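Local coordinates for protein AA9 family lytic polysaccharide monooxygenase cel61B (PDB 2VTC) that cleaves cellulose and related polysaccharides oxidatively as a copper-dependent lytic polysaccharide monooxygenase, with a reducing agent, and with oxygen or hydrogen peroxide as cosubstrate, at residues P84-A93 / C198-S206; K129-I137 / A210-T218. All blocks are in the same frame, centred on the assembly; numbering follows the deposited sequence.

Interaction 1: P84-A93 / C198-S206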
loop_
_atom_site.group_PDB
_atom_site.type_symbol
_atom_site.label_atom_id
_atom_site.label_comp_id
_atom_site.label_asym_id
_atom_site.label_seq_id
_atom_site.Cartn_x
_atom_site.Cartn_y
_atom_site.Cartn_z
ATOM N N PRO A 84 -8.044 11.605 -0.593
ATOM C CA PRO A 84 -6.931 11.819 -1.515
ATOM C C PRO A 84 -6.007 12.979 -1.108
ATOM O O PRO A 84 -6.466 14.000 -0.557
ATOM C CB PRO A 84 -7.629 12.116 -2.855
ATOM C CG PRO A 84 -8.959 11.513 -2.728
ATOM C CD PRO A 84 -9.350 11.579 -1.279
ATOM N N GLY A 85 -4.711 12.819 -1.365
ATOM C CA GLY A 85 -3.752 13.911 -1.205
ATOM C C GLY A 85 -4.192 15.078 -2.085
ATOM O O GLY A 85 -4.800 14.858 -3.141
ATOM N N ALA A 86 -3.861 16.291 -1.648
ATOM C CA ALA A 86 -4.344 17.513 -2.305
ATOM C C ALA A 86 -3.561 17.813 -3.582
ATOM O O ALA A 86 -3.983 18.660 -4.403
ATOM C CB ALA A 86 -4.296 18.700 -1.333
ATOM N N ILE A 87 -2.428 17.129 -3.765
ATOM C CA ILE A 87 -1.621 17.230 -4.993
ATOM C C ILE A 87 -1.200 15.836 -5.448
ATOM O O ILE A 87 -1.480 14.852 -4.755
ATOM C CB ILE A 87 -0.352 18.119 -4.814
ATOM C CG1 ILE A 87 0.641 17.472 -3.810
ATOM C CG2 ILE A 87 -0.751 19.556 -4.401
ATOM C CD1 ILE A 87 2.013 18.116 -3.738
ATOM N N SER A 88 -0.542 15.755 -6.602
ATOM C CA SER A 88 0.004 14.496 -7.116
ATOM C C SER A 88 1.508 14.590 -7.389
ATOM O O SER A 88 1.998 15.625 -7.854
ATOM C CB SER A 88 -0.731 14.105 -8.404
ATOM O OG SER A 88 -0.319 12.835 -8.909
ATOM N N ALA A 89 2.234 13.506 -7.101
ATOM C CA ALA A 89 3.605 13.340 -7.569
ATOM C C ALA A 89 3.545 12.914 -9.036
ATOM O O ALA A 89 2.449 12.795 -9.618
ATOM C CB ALA A 89 4.333 12.289 -6.727
ATOM N N THR A 90 4.709 12.718 -9.649
ATOM C CA THR A 90 4.756 12.288 -11.051
ATOM C C THR A 90 6.000 11.465 -11.350
ATOM O O THR A 90 7.054 11.651 -10.712
ATOM C CB THR A 90 4.661 13.503 -12.040
ATOM O OG1 THR A 90 4.499 13.035 -13.392
ATOM C CG2 THR A 90 5.885 14.383 -11.938
ATOM N N ALA A 91 5.881 10.554 -12.317
ATOM C CA ALA A 91 6.929 9.575 -12.576
ATOM C C ALA A 91 6.787 9.015 -13.975
ATOM O O ALA A 91 5.670 8.798 -14.455
ATOM C CB ALA A 91 6.855 8.426 -11.546
ATOM N N ALA A 92 7.912 8.799 -14.646
ATOM C CA ALA A 92 7.901 8.095 -15.935
ATOM C C ALA A 92 7.630 6.602 -15.731
ATOM O O ALA A 92 8.098 6.010 -14.751
ATOM C CB ALA A 92 9.231 8.307 -16.667
ATOM N N ALA A 93 6.866 5.994 -16.640
ATOM C CA ALA A 93 6.661 4.552 -16.597
ATOM C C ALA A 93 8.029 3.889 -16.603
ATOM O O ALA A 93 8.938 4.342 -17.315
ATOM C CB ALA A 93 5.815 4.084 -17.773
ATOM N N CYS A 198 -1.882 4.848 0.552
ATOM C CA CYS A 198 -2.061 5.344 -0.815
ATOM C C CYS A 198 -1.297 6.638 -1.102
ATOM O O CYS A 198 -1.208 7.537 -0.248
ATOM C CB CYS A 198 -3.558 5.536 -1.079
ATOM S SG CYS A 198 -4.496 4.032 -1.113
ATOM N N VAL A 199 -0.764 6.726 -2.322
ATOM C CA VAL A 199 -0.060 7.936 -2.809
ATOM C C VAL A 199 -0.524 8.277 -4.244
ATOM O O VAL A 199 -0.691 7.383 -5.067
ATOM C CB VAL A 199 1.487 7.805 -2.758
ATOM C CG1 VAL A 199 1.968 7.502 -1.324
ATOM C CG2 VAL A 199 1.975 6.720 -3.719
ATOM N N ASN A 200 -0.756 9.566 -4.522
ATOM C CA ASN A 200 -1.095 10.008 -5.883
ATOM C C ASN A 200 0.192 10.108 -6.672
ATOM O O ASN A 200 1.083 10.874 -6.302
ATOM C CB ASN A 200 -1.752 11.404 -5.845
ATOM C CG ASN A 200 -3.097 11.423 -5.142
ATOM O OD1 ASN A 200 -3.820 10.429 -5.088
ATOM N ND2 ASN A 200 -3.446 12.604 -4.600
ATOM N N ILE A 201 0.312 9.314 -7.725
ATOM C CA ILE A 201 1.433 9.442 -8.655
ATOM C C ILE A 201 0.951 9.382 -10.116
ATOM O O ILE A 201 0.522 8.331 -10.617
ATOM C CB ILE A 201 2.550 8.378 -8.443
ATOM C CG1 ILE A 201 3.024 8.325 -6.989
ATOM C CG2 ILE A 201 3.737 8.690 -9.380
ATOM C CD1 ILE A 201 3.894 7.079 -6.683
ATOM N N ALA A 202 1.013 10.518 -10.793
ATOM C CA ALA A 202 0.692 10.524 -12.205
ATOM C C ALA A 202 1.856 9.889 -12.957
ATOM O O ALA A 202 3.014 9.983 -12.516
ATOM C CB ALA A 202 0.438 11.947 -12.681
ATOM N N VAL A 203 1.539 9.247 -14.085
ATOM C CA VAL A 203 2.513 8.539 -14.898
ATOM C C VAL A 203 2.638 9.209 -16.270
ATOM O O VAL A 203 1.633 9.592 -16.881
ATOM C CB VAL A 203 2.130 7.043 -15.007
ATOM C CG1 VAL A 203 2.975 6.294 -16.054
ATOM C CG2 VAL A 203 2.279 6.367 -13.627
ATOM N N THR A 204 3.888 9.363 -16.708
ATOM C CA THR A 204 4.246 9.969 -17.996
ATOM C C THR A 204 5.046 8.959 -18.816
ATOM O O THR A 204 5.306 7.835 -18.368
ATOM C CB THR A 204 5.130 11.216 -17.773
ATOM O OG1 THR A 204 6.336 10.842 -17.081
ATOM C CG2 THR A 204 4.386 12.268 -16.947
ATOM N N GLY A 205 5.471 9.359 -20.013
ATOM C CA GLY A 205 6.451 8.560 -20.753
ATOM C C GLY A 205 5.909 7.801 -21.941
ATOM O O GLY A 205 4.961 8.247 -22.596
ATOM N N SER A 206 6.508 6.638 -22.195
ATOM C CA SER A 206 6.339 5.934 -23.469
ATOM C C SER A 206 5.533 4.632 -23.406
ATOM O O SER A 206 5.467 3.889 -24.389
ATOM C CB SER A 206 7.722 5.643 -24.062
ATOM O OG SER A 206 8.461 4.842 -23.150
HETATM O O HOH W 1 6.796 12.663 -14.896
HETATM O O HOH W 2 8.561 5.789 -19.818
#

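Interaction 2: K129-I137 / A210-T218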
loop_
_atom_site.group_PDB
_atom_site.type_symbol
_atom_site.label_atom_id
_atom_site.label_comp_id
_atom_site.label_asym_id
_atom_site.label_seq_id
_atom_site.Cartn_x
_atom_site.Cartn_y
_atom_site.Cartn_z
ATOM N N LYS A 129 -12.805 7.476 -3.844
ATOM C CA LYS A 129 -11.974 6.279 -3.591
ATOM C C LYS A 129 -12.725 4.955 -3.771
ATOM O O LYS A 129 -12.136 3.937 -4.144
ATOM C CB LYS A 129 -11.347 6.347 -2.187
ATOM C CG LYS A 129 -12.307 6.137 -1.021
ATOM C CD LYS A 129 -11.547 6.390 0.300
ATOM C CE LYS A 129 -12.446 6.096 1.474
ATOM N NZ LYS A 129 -11.714 6.337 2.751
ATOM N N ASN A 130 -14.030 4.972 -3.517
ATOM C CA ASN A 130 -14.824 3.750 -3.567
ATOM C C ASN A 130 -15.035 3.212 -4.993
ATOM O O ASN A 130 -15.432 2.049 -5.183
ATOM C CB ASN A 130 -16.149 3.980 -2.832
ATOM C CG ASN A 130 -15.937 4.390 -1.377
ATOM O OD1 ASN A 130 -16.488 5.404 -0.908
ATOM N ND2 ASN A 130 -15.122 3.630 -0.667
ATOM N N ASN A 131 -14.747 4.053 -5.988
ATOM C CA ASN A 131 -14.862 3.630 -7.389
ATOM C C ASN A 131 -13.540 3.190 -7.995
ATOM O O ASN A 131 -13.484 2.789 -9.160
ATOM C CB ASN A 131 -15.481 4.749 -8.239
ATOM C CG ASN A 131 -16.911 5.022 -7.874
ATOM O OD1 ASN A 131 -17.595 4.174 -7.300
ATOM N ND2 ASN A 131 -17.376 6.213 -8.202
ATOM N N LEU A 132 -12.465 3.265 -7.206
ATOM C CA LEU A 132 -11.147 2.842 -7.688
ATOM C C LEU A 132 -11.093 1.321 -7.850
ATOM O O LEU A 132 -11.654 0.581 -7.037
ATOM C CB LEU A 132 -10.038 3.329 -6.755
ATOM C CG LEU A 132 -9.805 4.843 -6.718
ATOM C CD1 LEU A 132 -8.818 5.211 -5.624
ATOM C CD2 LEU A 132 -9.313 5.365 -8.092
ATOM N N ARG A 133 -10.434 0.874 -8.917
ATOM C CA ARG A 133 -10.282 -0.567 -9.202
ATOM C C ARG A 133 -8.802 -0.885 -9.307
ATOM O O ARG A 133 -8.077 -0.258 -10.058
ATOM C CB ARG A 133 -11.038 -0.993 -10.480
ATOM C CG ARG A 133 -12.538 -0.606 -10.482
ATOM C CD ARG A 133 -13.273 -1.043 -11.774
ATOM N NE ARG A 133 -13.160 -2.487 -11.920
ATOM C CZ ARG A 133 -14.039 -3.362 -11.431
ATOM N NH1 ARG A 133 -15.151 -2.933 -10.846
ATOM N NH2 ARG A 133 -13.819 -4.662 -11.563
ATOM N N TRP A 134 -8.339 -1.854 -8.511
ATOM C CA TRP A 134 -6.921 -2.043 -8.290
ATOM C C TRP A 134 -6.328 -3.203 -9.061
ATOM O O TRP A 134 -6.951 -4.251 -9.201
ATOM C CB TRP A 134 -6.723 -2.301 -6.786
ATOM C CG TRP A 134 -7.234 -1.152 -5.996
ATOM C CD1 TRP A 134 -8.461 -1.052 -5.383
ATOM C CD2 TRP A 134 -6.551 0.073 -5.736
ATOM N NE1 TRP A 134 -8.593 0.173 -4.769
ATOM C CE2 TRP A 134 -7.428 0.880 -4.953
ATOM C CE3 TRP A 134 -5.294 0.591 -6.111
ATOM C CZ2 TRP A 134 -7.085 2.169 -4.527
ATOM C CZ3 TRP A 134 -4.955 1.887 -5.677
ATOM C CH2 TRP A 134 -5.860 2.652 -4.894
ATOM N N VAL A 135 -5.111 -2.979 -9.559
ATOM C CA VAL A 135 -4.354 -3.983 -10.284
ATOM C C VAL A 135 -3.042 -4.254 -9.544
ATOM O O VAL A 135 -2.302 -3.335 -9.280
ATOM C CB VAL A 135 -4.070 -3.476 -11.725
ATOM C CG1 VAL A 135 -3.183 -4.429 -12.481
ATOM C CG2 VAL A 135 -5.402 -3.287 -12.474
ATOM N N LYS A 136 -2.781 -5.519 -9.203
ATOM C CA LYS A 136 -1.542 -5.857 -8.472
ATOM C C LYS A 136 -0.312 -5.699 -9.366
ATOM O O LYS A 136 -0.262 -6.287 -10.446
ATOM C CB LYS A 136 -1.614 -7.289 -7.949
ATOM C CG LYS A 136 -0.418 -7.672 -7.049
ATOM C CD LYS A 136 -0.495 -9.136 -6.630
ATOM C CE LYS A 136 -1.326 -9.338 -5.348
ATOM N NZ LYS A 136 -1.589 -10.794 -5.068
ATOM N N ILE A 137 0.670 -4.921 -8.911
ATOM C CA ILE A 137 1.914 -4.723 -9.678
ATOM C C ILE A 137 3.182 -5.212 -8.960
ATOM O O ILE A 137 4.274 -5.214 -9.546
ATOM C CB ILE A 137 2.094 -3.241 -10.140
ATOM C CG1 ILE A 137 2.192 -2.285 -8.934
ATOM C CG2 ILE A 137 0.954 -2.863 -11.102
ATOM C CD1 ILE A 137 2.871 -0.968 -9.223
ATOM N N ALA A 210 -3.211 0.184 -21.500
ATOM C CA ALA A 210 -4.208 0.575 -20.510
ATOM C C ALA A 210 -4.195 -0.411 -19.344
ATOM O O ALA A 210 -3.935 -1.608 -19.517
ATOM C CB ALA A 210 -5.602 0.616 -21.133
ATOM N N LEU A 211 -4.506 0.090 -18.153
ATOM C CA LEU A 211 -4.705 -0.783 -16.998
ATOM C C LEU A 211 -5.965 -1.631 -17.235
ATOM O O LEU A 211 -6.984 -1.100 -17.703
ATOM C CB LEU A 211 -4.861 0.093 -15.752
ATOM C CG LEU A 211 -4.267 -0.244 -14.385
ATOM C CD1 LEU A 211 -2.805 -0.659 -14.443
ATOM C CD2 LEU A 211 -4.486 0.933 -13.440
ATOM N N PRO A 212 -5.919 -2.950 -16.927
ATOM C CA PRO A 212 -7.153 -3.726 -17.098
ATOM C C PRO A 212 -8.175 -3.468 -15.985
ATOM O O PRO A 212 -7.938 -2.630 -15.119
ATOM C CB PRO A 212 -6.671 -5.171 -17.050
ATOM C CG PRO A 212 -5.495 -5.100 -16.126
ATOM C CD PRO A 212 -4.809 -3.787 -16.438
ATOM N N ALA A 213 -9.288 -4.191 -16.028
ATOM C CA ALA A 213 -10.461 -3.883 -15.219
ATOM C C ALA A 213 -10.136 -3.864 -13.706
ATOM O O ALA A 213 -10.656 -3.035 -12.962
ATOM C CB ALA A 213 -11.585 -4.874 -15.523
ATOM N N GLY A 214 -9.250 -4.753 -13.279
ATOM C CA GLY A 214 -8.840 -4.772 -11.863
ATOM C C GLY A 214 -9.977 -5.139 -10.914
ATOM O O GLY A 214 -11.020 -5.672 -11.338
ATOM N N THR A 215 -9.783 -4.824 -9.627
ATOM C CA THR A 215 -10.605 -5.342 -8.527
ATOM C C THR A 215 -10.908 -4.229 -7.496
ATOM O O THR A 215 -9.989 -3.553 -7.041
ATOM C CB THR A 215 -9.785 -6.491 -7.793
ATOM O OG1 THR A 215 -9.351 -7.455 -8.759
ATOM C CG2 THR A 215 -10.623 -7.170 -6.718
ATOM N N PRO A 216 -12.195 -4.035 -7.122
ATOM C CA PRO A 216 -12.511 -3.092 -6.034
ATOM C C PRO A 216 -11.745 -3.484 -4.759
ATOM O O PRO A 216 -11.575 -4.685 -4.519
ATOM C CB PRO A 216 -14.018 -3.292 -5.829
ATOM C CG PRO A 216 -14.521 -3.766 -7.190
ATOM C CD PRO A 216 -13.408 -4.691 -7.656
ATOM N N ALA A 217 -11.280 -2.511 -3.973
ATOM C CA ALA A 217 -10.461 -2.875 -2.780
ATOM C C ALA A 217 -11.232 -3.780 -1.830
ATOM O O ALA A 217 -10.628 -4.617 -1.136
ATOM C CB ALA A 217 -9.916 -1.647 -2.056
ATOM N N THR A 218 -12.559 -3.620 -1.813
ATOM C CA THR A 218 -13.456 -4.369 -0.923
ATOM C C THR A 218 -13.652 -5.830 -1.369
ATOM O O THR A 218 -14.330 -6.608 -0.690
ATOM C CB THR A 218 -14.813 -3.648 -0.795
ATOM O OG1 THR A 218 -15.360 -3.446 -2.105
ATOM C CG2 THR A 218 -14.625 -2.311 -0.112
HETATM O O HOH W 3 -11.492 0.528 -4.386
HETATM O O HOH W 4 -7.117 -6.980 -10.037
#

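Interaction 1: P84-A93 / C198-S206
Strand 89-92 runs parallel to strand 198-204, with Ala89 in register with Ile201 and Ala92 with Thr204, and the two segment axes are inclined at 38°. The pairing puts an edge strand on the beta sandwich of this AA9 enzyme, and its ladder alternates regularly: Ala89 N gives to Asn200 O, Ala202 N to Ala89 O, Ala91 N to Ala202 O, Thr204 N to Ala91 O and Ala93 N to Thr204 O. Just before the ladder, the amide of Asn200 reaches across to the loop. Its ND2 bonds Ile87 O at 3.0 Å, almost straight and in the amide plane, though the nitrogen stands above the plane of that carbonyl; OD1 is taken by Trp56 NE1. Replacing Asn200 with an alanine would probably leave Ile87 O and Trp56 NE1 without these mates and let the 84-88 loop drift. Ser88 OG, turned anti to its own nitrogen (chi1 -176°), donates to Ala89 O, which thus receives two donors. On the inner face Ala91 CB rests on Ile201 CG2 at 3.8 Å; Ala89 packs on Phe26 and Ile28 of strand 22-28, and Ala91 on Ile28. The other face carries Thr90 and Thr204, whose side chains cross at about a right angle: Thr90 OG1 lies 3.6 Å from Thr204 CG2, and one water joins the hydroxyls, 2.8 Å from Thr90 OG1 and 2.9 Å from Thr204 OG1.

Interaction 2: K129-I137 / A210-T218
Arg133 lays its side chain alongside Pro216, both pointing the same way, with Pro216 CD over one face of the guanidinium and Pro216 CG 3.8 Å from NH1. A bend at chi3 (59°) turns the group back to the turn at 213-214. There NE donates to Ala213 O at 2.8 Å, with the acceptor in the guanidinium plane, while NH2 reaches Gly214 O at 3.0 Å by a more bent bond. Two carbonyls in a row help fix the rotation of the group. Next along the chain, Trp134 exchanges backbone bonds with Thr215: Trp134 N to Thr215 O is nearly straight (172°), and Thr215 N returns to Trp134 O. Ala217 N sits at the edge of the indole, while Ala217 CB, 3.5 Å from Trp134 NE1, stands well out of the ring plane. A water accepts from Trp134 NE1 and Ala217 N and donates to Leu132 O, using the single N-H of the indole. Gly214, with positive phi, brings its CA to 3.3 Å from Trp134 O, where a side chain would collide. Val135 slides past Leu211 in the opposite direction, CG2 lying 3.8 Å from Leu211 CG and also touching the Pro212 ring. Trp134 packs against Val118 of the paired strand 113-119 and Val175 of strand 172-182. The whole is a short antiparallel pairing, in which the chain beyond the last long strand folds back onto an edge of the AA9 beta sandwich.

In the fold
From the N terminus, the chain first lays down strand 22-28, then reaches 84-93, the first half of interaction 1. It continues through strands 96-102 and 113-119 to 129-137, the first half of interaction 2, before strands 172-182 and 193-204 bring in 198-206 and close interaction 1. Only a few residues later 210-218 closes interaction 2, so the two loops cross, neither containing the other. The centres of the two contacts lie about 16 Å apart, and both belong to the same mixed sheet, at 89-92 and at 215-216. Packing of Cys198 SG, disulfide-bonded to Cys78, against Trp134 CH2 at 4.3 Å joins the two contacts directly.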